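Local structure of pectate lyase (Bacillus subtilis, 5AMV) at residues T19-G24 with N151-N156; T52-Y57 with D124-T129; I56-T61 with A138-G143. The protein cleaves polygalacturonate by calcium-dependent elimination, giving oligosaccharides with unsaturated galacturonosyl groups at their non-reducing ends. One frame throughout, in Å; residues are numbered along the deposited sequence. Where two conformers were deposited one is given.

Interaction 1: T19-G24 with N151-N156; sequences TGTTGG and NVIIRN
The flat amide of Asn151 meets the backbone of Thr22 and Gly23 through an edge and a face at once. At the oxygen end, Thr22 N donates to a lone pair of Asn151 OD1 in the carbonyl plane, at 2.7 Å. Gly23 N reaches the same oxygen from above that plane, 2.8 Å from OD1 and 49° out of it, and so lies over one face of the amide. At the nitrogen end, Asn151 ND2 donates to Thr22 OG1 at 3.1 Å, slightly tilted from the amide plane, and also to Asn128 OD1. The threonine hydroxyl sits between its own backbone N and carbonyl carbon (chi1 53°), which turns OG1 to the amide. Both ends of this buried amide are thereby gripped, and its flip is defined. With an alanine in place of Asn151, the N-H groups of Thr22 and Gly23 would probably lose their shared acceptor, and the Thr22 hydroxyl its donor.

Beside the amide the packing is apolar. Thr21 CG2 lies 3.6 Å from Ile153 CG1, while Thr21 OG1 turns to Gly15 O. Ile153 CD1 presses on the peptide between Thr22 and Gly23, 3.6 Å from Gly23 N. Gly23, at phi 50°, leaves room for that methyl. A nearly straight C-H contact joins Gly23 CA to Asn151 O at 3.4 Å.

Asn151 stands at the corner before strand 152-155, and its bond to Asn128 in the coil before is consistent with the asparagine ladder of pectate lyases. The strand runs parallel between strands 129-133 and 194-197; Thr21 and Ile153 both touch Trp195, and Gly24 N bonds Thr130 OG1.

Interaction 2: T52-Y57 with D124-T129; sequences TPKIIY and DIPANT
Hydrogen bonds from Lys54 to Asn128 and Thr129 carry most of this contact. The backbone Lys54 N donates to Asn128 O at 3.1 Å. The ammonium group of the same residue is folded back over the second segment: the side chain bends at chi3 (74°) and chi4 (57°), which brings NZ round to the loop. There Lys54 NZ donates to Thr129 OG1 at 2.9 Å and, within its own segment, to Thr52 O at 2.7 Å; Asn50 O is another acceptor, and Asn128 O receives a weak bond. Thr129 OG1 in turn donates a hydrogen bond to Pro126 O, 2.7 Å away, so the hydroxyl accepts from the lysine and donates to the loop. This ring of carbonyl oxygens and one hydroxyl round NZ would be expected to stabilise the charge of a largely buried lysine.

Two C-H contacts accompany the parallel pairing of Lys54 with Thr129. Pro53 CA lies 3.3 Å from Asn128 O, and Thr129 CA lies 3.5 Å from Lys54 O.

Apolar packing follows the methylenes of the lysine. Lys54 CG lies 3.8 Å from Thr129 CG2, and Lys54 CE meets Pro126 CG at the same separation. Asn128 CB packs 3.9 Å from Pro53 CA, and the amide nitrogen of Asn128 goes on to Thr51 O just before the first segment.

The pairing is an early rung of the parallel beta-helix of polysaccharide lyase family 1. Strand 54-58 lies between strands 32-35 and 129-133, and its bonding continues from Ile56 to Thr130 and Val132. Helix 38-45 packs over this end, where Leu45 touches both Ile56 and Pro126.

Interaction 3: I56-T61 with A138-G143; sequences IYIKGT and AKVVGG
Thr61 gives up more surface than any other residue here, and it meets the second segment with both branches of its side chain. Its methyl, anti to the backbone N, reaches along the sheet to Val141, with Thr61 CG2 3.7 Å from Val141 CG2. The hydroxyl points the other way, over the base of the Lys139 side chain, with Thr61 OG1 3.7 Å from Lys139 CB. Thr61 and Lys139 are bridged in parallel, their side chains on one face of the sheet, and Thr61 CA makes a C-H contact with Lys139 O at 3.5 Å.

One backbone hydrogen bond crosses the gap: Lys139 N donates to Gly60 O at 3.0 Å. Gly60, with phi 78°, forms the corner at which the chain leaves strand 54-58 and enters strand 61-63. Such a sharp turn between short strands of different faces is characteristic of the right-handed parallel beta-helix of pectate lyases, and strand 61-63 is stacked here on strand 139-141 of the next coil.

Ile58 approaches from inside the corner. Its CG2 branch meets the methyl of Ala138, CG2 to CB 4.1 Å, and that Ala138 CB also rests 3.5 Å from Ile58 O. The longer branch crosses Val140 at about a right angle, Ile58 CD1 lying 3.8 Å from Val140 CG2. On the next strand, 158-160, Val140 packs against Phe159, while Lys139 and Val141 both touch Gln160.

Overall arrangement
From the N terminus, the loop 19-24 comes first, and its pairing with 151-156 in interaction 1 closes the widest loop, with interactions 2 and 3 nested inside it. The latter two start from the same strand, 54-58, and share Ile56 and Tyr57. Interaction 2 closes an excursion, about half of which is helix, at 124-129; interaction 3 sets out a few residues later and closes at 138-143, so the two spans overlap without one enclosing the other. Strand 129-133 links the first two, since Ile153 N probably bonds Thr129 O. Together they tie the N-terminal loop and the first coils of the beta-helix to each other, on two of its faces.

Interaction 1: T19-G24 with N151-N156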
# COMPACT_ATOMS: atom_id res chain seq x y z
N THR A 19 11.06 19.17 -8.44
CA THR A 19 12.38 18.54 -8.63
C THR A 19 12.24 17.13 -9.17
O THR A 19 13.24 16.50 -9.53
CB THR A 19 13.19 18.53 -7.31
OG1 THR A 19 12.39 18.01 -6.25
CG2 THR A 19 13.60 19.95 -6.92
N GLY A 20 11.00 16.62 -9.22
CA GLY A 20 10.69 15.31 -9.80
C GLY A 20 11.32 14.13 -9.07
O GLY A 20 11.82 14.26 -7.94
N THR A 21 11.28 12.95 -9.71
CA THR A 21 11.75 11.75 -9.03
C THR A 21 12.87 11.06 -9.81
O THR A 21 12.65 10.41 -10.83
CB THR A 21 10.58 10.79 -8.74
OG1 THR A 21 9.62 11.50 -7.93
CG2 THR A 21 11.08 9.60 -7.97
N THR A 22 14.10 11.24 -9.30
CA THR A 22 15.26 10.68 -9.97
C THR A 22 15.93 9.60 -9.10
O THR A 22 16.90 8.95 -9.57
CB THR A 22 16.30 11.82 -10.26
OG1 THR A 22 16.58 12.52 -9.04
CG2 THR A 22 15.74 12.83 -11.35
N GLY A 23 15.45 9.43 -7.86
CA GLY A 23 15.98 8.40 -6.95
C GLY A 23 17.50 8.46 -6.87
O GLY A 23 18.07 9.56 -6.73
N GLY A 24 18.15 7.30 -7.01
CA GLY A 24 19.62 7.20 -6.91
C GLY A 24 20.35 7.17 -8.25
O GLY A 24 21.50 6.70 -8.33
N ASN A 151 12.57 11.62 -2.80
CA ASN A 151 13.24 11.23 -4.04
C ASN A 151 13.65 9.76 -4.02
O ASN A 151 14.82 9.39 -3.90
CB ASN A 151 14.46 12.13 -4.34
CG ASN A 151 14.96 11.94 -5.76
OD1 ASN A 151 14.18 11.64 -6.66
ND2 ASN A 151 16.26 12.15 -5.96
N VAL A 152 12.63 8.91 -4.17
CA VAL A 152 12.83 7.48 -4.01
C VAL A 152 12.10 6.72 -5.10
O VAL A 152 10.92 7.02 -5.38
CB VAL A 152 12.37 6.97 -2.58
CG1 VAL A 152 12.40 5.44 -2.50
CG2 VAL A 152 13.25 7.59 -1.45
N ILE A 153 12.78 5.73 -5.67
CA ILE A 153 12.21 4.90 -6.73
C ILE A 153 12.24 3.43 -6.27
O ILE A 153 13.27 2.96 -5.85
CB ILE A 153 13.01 5.07 -8.04
CG1 ILE A 153 12.86 6.52 -8.56
CG2 ILE A 153 12.58 4.06 -9.08
CD1 ILE A 153 13.78 6.82 -9.75
N ILE A 154 11.10 2.74 -6.39
CA ILE A 154 11.00 1.31 -6.07
C ILE A 154 10.35 0.61 -7.28
O ILE A 154 9.21 0.95 -7.62
CB ILE A 154 10.09 1.07 -4.83
CG1 ILE A 154 10.50 1.96 -3.62
CG2 ILE A 154 10.04 -0.44 -4.51
CD1 ILE A 154 11.88 1.68 -3.05
N ARG A 155 11.04 -0.35 -7.91
CA ARG A 155 10.55 -1.00 -9.12
C ARG A 155 10.88 -2.49 -9.18
O ARG A 155 11.94 -2.91 -8.73
CB ARG A 155 11.09 -0.34 -10.41
CG ARG A 155 10.85 1.19 -10.46
CD ARG A 155 11.45 1.88 -11.70
NE ARG A 155 10.72 1.50 -12.91
CZ ARG A 155 11.14 1.76 -14.14
NH1 ARG A 155 12.32 2.35 -14.34
NH2 ARG A 155 10.41 1.38 -15.18
N ASN A 156 10.01 -3.23 -9.85
CA ASN A 156 10.28 -4.59 -10.31
C ASN A 156 10.55 -5.58 -9.18
O ASN A 156 11.40 -6.49 -9.31
CB ASN A 156 11.45 -4.61 -11.31
CG ASN A 156 11.49 -5.90 -12.10
OD1 ASN A 156 10.46 -6.37 -12.58
ND2 ASN A 156 12.70 -6.44 -12.29

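Interaction 2: T52-Y57 with D124-T129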
# COMPACT_ATOMS: atom_id res chain seq x y z
N THR A 52 23.20 10.20 0.32
CA THR A 52 24.07 9.85 -0.80
C THR A 52 23.28 9.14 -1.92
O THR A 52 22.66 8.11 -1.63
CB THR A 52 25.18 8.90 -0.31
OG1 THR A 52 25.86 9.51 0.80
CG2 THR A 52 26.17 8.58 -1.38
N PRO A 53 23.31 9.65 -3.18
CA PRO A 53 22.59 8.88 -4.20
C PRO A 53 23.08 7.43 -4.27
O PRO A 53 24.31 7.16 -4.27
CB PRO A 53 22.91 9.61 -5.50
CG PRO A 53 23.16 11.02 -5.06
CD PRO A 53 23.79 10.95 -3.70
N LYS A 54 22.12 6.49 -4.29
CA LYS A 54 22.44 5.06 -4.28
C LYS A 54 21.48 4.20 -5.10
O LYS A 54 20.29 4.50 -5.19
CB LYS A 54 22.48 4.56 -2.83
CG LYS A 54 21.09 4.52 -2.18
CD LYS A 54 21.08 4.46 -0.67
CE LYS A 54 21.45 5.79 -0.04
NZ LYS A 54 20.54 6.95 -0.48
N ILE A 55 21.99 3.13 -5.70
CA ILE A 55 21.17 2.18 -6.43
C ILE A 55 21.35 0.85 -5.72
O ILE A 55 22.48 0.45 -5.42
CB ILE A 55 21.60 2.09 -7.90
CG1 ILE A 55 21.35 3.42 -8.59
CG2 ILE A 55 20.82 0.96 -8.65
CD1 ILE A 55 22.05 3.61 -9.89
N ILE A 56 20.23 0.17 -5.48
CA ILE A 56 20.25 -1.11 -4.78
C ILE A 56 19.47 -2.10 -5.61
O ILE A 56 18.27 -1.91 -5.79
CB ILE A 56 19.58 -0.99 -3.39
CG1 ILE A 56 20.37 -0.03 -2.50
CG2 ILE A 56 19.44 -2.40 -2.71
CD1 ILE A 56 19.66 0.34 -1.20
N TYR A 57 20.17 -3.14 -6.10
CA TYR A 57 19.55 -4.24 -6.82
C TYR A 57 19.16 -5.34 -5.84
O TYR A 57 20.01 -5.78 -5.07
CB TYR A 57 20.54 -4.87 -7.84
CG TYR A 57 20.75 -3.95 -9.01
CD1 TYR A 57 19.78 -3.84 -10.01
CD2 TYR A 57 21.89 -3.14 -9.09
CE1 TYR A 57 19.95 -2.95 -11.11
CE2 TYR A 57 22.08 -2.28 -10.17
CZ TYR A 57 21.11 -2.19 -11.16
OH TYR A 57 21.33 -1.30 -12.19
N ASP A 124 13.77 1.88 6.94
CA ASP A 124 13.57 3.20 6.32
C ASP A 124 14.41 3.34 5.08
O ASP A 124 15.60 2.99 5.05
CB ASP A 124 13.89 4.34 7.28
CG ASP A 124 12.93 4.40 8.50
OD1 ASP A 124 11.80 3.83 8.50
OD2 ASP A 124 13.32 5.02 9.50
N ILE A 125 13.77 3.86 4.04
CA ILE A 125 14.45 4.12 2.77
C ILE A 125 14.90 5.59 2.76
O ILE A 125 14.04 6.50 2.78
CB ILE A 125 13.55 3.83 1.55
CG1 ILE A 125 12.77 2.50 1.74
CG2 ILE A 125 14.41 3.89 0.26
CD1 ILE A 125 13.64 1.20 2.01
N PRO A 126 16.22 5.83 2.77
CA PRO A 126 16.68 7.22 2.81
C PRO A 126 16.55 7.90 1.47
O PRO A 126 16.23 7.27 0.44
CB PRO A 126 18.17 7.08 3.19
CG PRO A 126 18.59 5.79 2.53
CD PRO A 126 17.35 4.88 2.59
N ALA A 127 16.77 9.22 1.47
CA ALA A 127 16.61 10.03 0.27
C ALA A 127 17.54 9.63 -0.87
O ALA A 127 18.67 9.14 -0.63
CB ALA A 127 16.87 11.50 0.63
N ASN A 128 17.10 9.92 -2.10
CA ASN A 128 17.91 9.71 -3.32
C ASN A 128 18.32 8.26 -3.47
O ASN A 128 19.51 7.93 -3.60
CB ASN A 128 19.16 10.63 -3.32
CG ASN A 128 18.82 12.08 -3.01
OD1 ASN A 128 17.89 12.65 -3.57
ND2 ASN A 128 19.56 12.68 -2.08
N THR A 129 17.31 7.39 -3.44
CA THR A 129 17.56 5.94 -3.47
C THR A 129 16.70 5.34 -4.55
O THR A 129 15.51 5.68 -4.65
CB THR A 129 17.17 5.31 -2.15
OG1 THR A 129 17.95 5.87 -1.08
CG2 THR A 129 17.39 3.81 -2.18

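Interaction 3: I56-T61 with A138-G143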
# COMPACT_ATOMS: atom_id res chain seq x y z
N ILE A 56 20.23 0.17 -5.48
CA ILE A 56 20.25 -1.11 -4.78
C ILE A 56 19.47 -2.10 -5.61
O ILE A 56 18.27 -1.91 -5.79
CB ILE A 56 19.58 -0.99 -3.39
CG1 ILE A 56 20.37 -0.03 -2.50
CG2 ILE A 56 19.44 -2.40 -2.71
CD1 ILE A 56 19.66 0.34 -1.20
N TYR A 57 20.17 -3.14 -6.10
CA TYR A 57 19.55 -4.24 -6.82
C TYR A 57 19.16 -5.34 -5.84
O TYR A 57 20.01 -5.78 -5.07
CB TYR A 57 20.54 -4.87 -7.84
CG TYR A 57 20.75 -3.95 -9.01
CD1 TYR A 57 19.78 -3.84 -10.01
CD2 TYR A 57 21.89 -3.14 -9.09
CE1 TYR A 57 19.95 -2.95 -11.11
CE2 TYR A 57 22.08 -2.28 -10.17
CZ TYR A 57 21.11 -2.19 -11.16
OH TYR A 57 21.33 -1.30 -12.19
N ILE A 58 17.92 -5.79 -5.88
CA ILE A 58 17.50 -6.94 -5.07
C ILE A 58 17.68 -8.20 -5.88
O ILE A 58 17.06 -8.37 -6.96
CB ILE A 58 16.03 -6.79 -4.53
CG1 ILE A 58 16.03 -5.50 -3.68
CG2 ILE A 58 15.56 -8.10 -3.81
CD1 ILE A 58 15.10 -5.45 -2.50
N LYS A 59 18.53 -9.09 -5.36
CA LYS A 59 18.79 -10.36 -6.01
C LYS A 59 18.10 -11.52 -5.27
O LYS A 59 18.48 -11.85 -4.11
CB LYS A 59 20.32 -10.55 -6.07
CG LYS A 59 20.76 -11.86 -6.63
CD LYS A 59 22.28 -11.95 -6.70
CE LYS A 59 22.65 -13.21 -7.46
NZ LYS A 59 24.14 -13.41 -7.37
N GLY A 60 17.09 -12.10 -5.92
CA GLY A 60 16.38 -13.27 -5.38
C GLY A 60 15.41 -12.83 -4.30
O GLY A 60 14.90 -11.71 -4.32
N THR A 61 15.22 -13.70 -3.31
CA THR A 61 14.24 -13.47 -2.22
C THR A 61 14.93 -12.98 -0.97
O THR A 61 15.89 -13.63 -0.51
CB THR A 61 13.54 -14.79 -1.93
OG1 THR A 61 12.73 -15.14 -3.06
CG2 THR A 61 12.63 -14.72 -0.66
N ALA A 138 12.76 -11.12 -8.13
CA ALA A 138 13.15 -10.38 -6.92
C ALA A 138 11.95 -10.29 -5.97
O ALA A 138 10.88 -9.88 -6.38
CB ALA A 138 13.63 -9.00 -7.28
N LYS A 139 12.15 -10.63 -4.70
CA LYS A 139 11.03 -10.69 -3.74
C LYS A 139 11.50 -10.11 -2.41
O LYS A 139 12.65 -10.33 -2.00
CB LYS A 139 10.60 -12.15 -3.51
CG LYS A 139 10.03 -12.86 -4.72
CD LYS A 139 9.72 -14.31 -4.32
CE LYS A 139 9.15 -15.14 -5.46
NZ LYS A 139 9.95 -15.07 -6.72
N VAL A 140 10.61 -9.37 -1.75
CA VAL A 140 10.81 -8.98 -0.37
C VAL A 140 9.65 -9.65 0.40
O VAL A 140 8.48 -9.42 0.11
CB VAL A 140 10.76 -7.43 -0.20
CG1 VAL A 140 10.68 -7.03 1.27
CG2 VAL A 140 11.97 -6.79 -0.86
N VAL A 141 10.00 -10.49 1.39
CA VAL A 141 9.04 -11.32 2.07
C VAL A 141 8.97 -10.92 3.54
O VAL A 141 9.98 -10.94 4.23
CB VAL A 141 9.38 -12.86 1.95
CG1 VAL A 141 8.32 -13.70 2.63
CG2 VAL A 141 9.42 -13.25 0.45
N GLY A 142 7.77 -10.53 4.00
CA GLY A 142 7.60 -10.10 5.40
C GLY A 142 7.99 -8.66 5.72
O GLY A 142 7.64 -8.16 6.78
N GLY A 143 8.66 -7.98 4.78
CA GLY A 143 9.20 -6.65 5.03
C GLY A 143 8.21 -5.51 4.84
O GLY A 143 7.22 -5.64 4.10